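Local coordinates for malonyl CoA-acyl carrier protein transacylase (Bartonella henselae, PDB 3QAT), which probably transfers the malonyl group from malonyl-CoA to the acyl carrier protein, supplying the extender unit for fatty acid biosynthesis, at residues R118-R121 against I122-N125. Residues are numbered along the deposited sequence; the frame is centred on the assembly and turned at random.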
loop_
_atom_site.group_PDB
_atom_site.type_symbol
_atom_site.label_atom_id
_atom_site.label_comp_id
_atom_site.label_asym_id
_atom_site.label_seq_id
_atom_site.Cartn_x
_atom_site.Cartn_y
_atom_site.Cartn_z
ATOM N N ARG A 118 -0.505 -11.326 10.626
ATOM C CA ARG A 118 -1.847 -11.665 11.040
ATOM C C ARG A 118 -2.813 -10.506 10.821
ATOM O O ARG A 118 -3.947 -10.728 10.395
ATOM C CB ARG A 118 -1.847 -12.125 12.511
ATOM C CG ARG A 118 -1.156 -13.480 12.715
ATOM C CD ARG A 118 -1.022 -13.778 14.187
ATOM N NE ARG A 118 -0.413 -15.086 14.361
ATOM C CZ ARG A 118 0.043 -15.546 15.517
ATOM N NH1 ARG A 118 0.000 -14.787 16.615
ATOM N NH2 ARG A 118 0.562 -16.768 15.564
ATOM N N LEU A 119 -2.363 -9.289 11.089
ATOM C CA LEU A 119 -3.224 -8.122 10.860
ATOM C C LEU A 119 -3.597 -8.029 9.388
ATOM O O LEU A 119 -4.745 -7.721 9.077
ATOM C CB LEU A 119 -2.549 -6.806 11.300
ATOM C CG LEU A 119 -2.448 -6.554 12.808
ATOM C CD1 LEU A 119 -1.433 -5.433 13.026
ATOM C CD2 LEU A 119 -3.818 -6.174 13.390
ATOM N N LEU A 120 -2.633 -8.292 8.490
ATOM C CA LEU A 120 -2.904 -8.180 7.046
ATOM C C LEU A 120 -3.784 -9.298 6.511
ATOM O O LEU A 120 -4.599 -9.080 5.624
ATOM C CB LEU A 120 -1.603 -8.047 6.236
ATOM C CG LEU A 120 -0.935 -6.686 6.471
ATOM C CD1 LEU A 120 0.416 -6.732 5.799
ATOM C CD2 LEU A 120 -1.804 -5.549 5.904
ATOM N N ARG A 121 -3.669 -10.485 7.105
ATOM C CA ARG A 121 -4.589 -11.562 6.779
ATOM C C ARG A 121 -6.031 -11.223 7.242
ATOM O O ARG A 121 -6.984 -11.406 6.496
ATOM C CB ARG A 121 -4.056 -12.885 7.356
ATOM C CG ARG A 121 -5.019 -14.068 7.319
ATOM C CD ARG A 121 -5.581 -14.390 5.936
ATOM N NE ARG A 121 -4.563 -14.612 4.890
ATOM C CZ ARG A 121 -3.903 -15.759 4.702
ATOM N NH1 ARG A 121 -4.018 -16.784 5.548
ATOM N NH2 ARG A 121 -3.081 -15.858 3.656
ATOM N N ILE A 122 -6.150 -10.668 8.449
ATOM C CA ILE A 122 -7.465 -10.215 8.956
ATOM C C ILE A 122 -8.011 -9.129 8.024
ATOM O O ILE A 122 -9.211 -9.135 7.669
ATOM C CB ILE A 122 -7.329 -9.711 10.418
ATOM C CG1 ILE A 122 -7.148 -10.923 11.339
ATOM C CG2 ILE A 122 -8.578 -8.882 10.820
ATOM C CD1 ILE A 122 -6.603 -10.526 12.739
ATOM N N ARG A 123 -7.132 -8.220 7.599
ATOM C CA ARG A 123 -7.560 -7.106 6.766
ATOM C C ARG A 123 -8.066 -7.611 5.404
ATOM O O ARG A 123 -9.150 -7.230 4.946
ATOM C CB ARG A 123 -6.373 -6.148 6.577
ATOM C CG ARG A 123 -6.753 -4.779 6.016
ATOM C CD ARG A 123 -5.548 -3.835 6.135
ATOM N NE ARG A 123 -5.797 -2.473 5.603
ATOM C CZ ARG A 123 -5.599 -2.117 4.324
ATOM N NH1 ARG A 123 -5.215 -3.020 3.397
ATOM N NH2 ARG A 123 -5.815 -0.855 3.939
ATOM N N GLY A 124 -7.284 -8.495 4.784
ATOM C CA GLY A 124 -7.644 -9.055 3.466
ATOM C C GLY A 124 -8.923 -9.877 3.557
ATOM O O GLY A 124 -9.810 -9.732 2.729
ATOM N N ASN A 125 -9.024 -10.724 4.579
ATOM C CA ASN A 125 -10.244 -11.520 4.761
ATOM C C ASN A 125 -11.475 -10.614 4.915
ATOM O O ASN A 125 -12.546 -10.878 4.297
ATOM C CB ASN A 125 -10.131 -12.442 5.979
ATOM C CG ASN A 125 -9.332 -13.721 5.716
ATOM O OD1 ASN A 125 -9.124 -14.126 4.573
ATOM N ND2 ASN A 125 -8.901 -14.363 6.788
#
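Arg121 and Asn125 meet one turn apart on helix 113-129, the aliphatic part of the arginine passing the amide at a slant. Its CG sits anti to the backbone N (chi1 170°), and bends at chi2 and chi3 (both 55°) turn the chain so that CD comes 3.4 Å from Asn125 ND2. The guanidinium and amide planes are 36° apart, but the polar end of the arginine takes its partners outside the two turns: NE hydrogen-bonds to the carbonyl O of Ala63 and NH2 forms a salt bridge with Glu45.

Leu120 and Arg123 make an aliphatic contact, running side by side in the same direction, with CD2 of Leu120 4.1 Å from CD of Arg123, both against Tyr102. Ile122 packs on a backbone carbonyl, its CG1 3.3 Å from Arg118 O. Arg123 is extended from CG to NE, its CD passing Leu120 on the way; NH1 hydrogen-bonds to Gln66 OE1, and NH2 to Gln256 OE1 and Ser98 OG. Ser98 lies in a GxSxG sequence consistent with the nucleophile elbow of the acyltransferase fold, which would place the guanidinium of Arg123 beside the probable catalytic serine, as in related malonyltransferases.

The backbone bonds are regular alpha-helical i to i+4 pairs: those from Ile122, Arg123, Gly124 and Asn125 N to the carbonyl O of Arg118, Leu119, Leu120 and Arg121 are each 2.9 Å long.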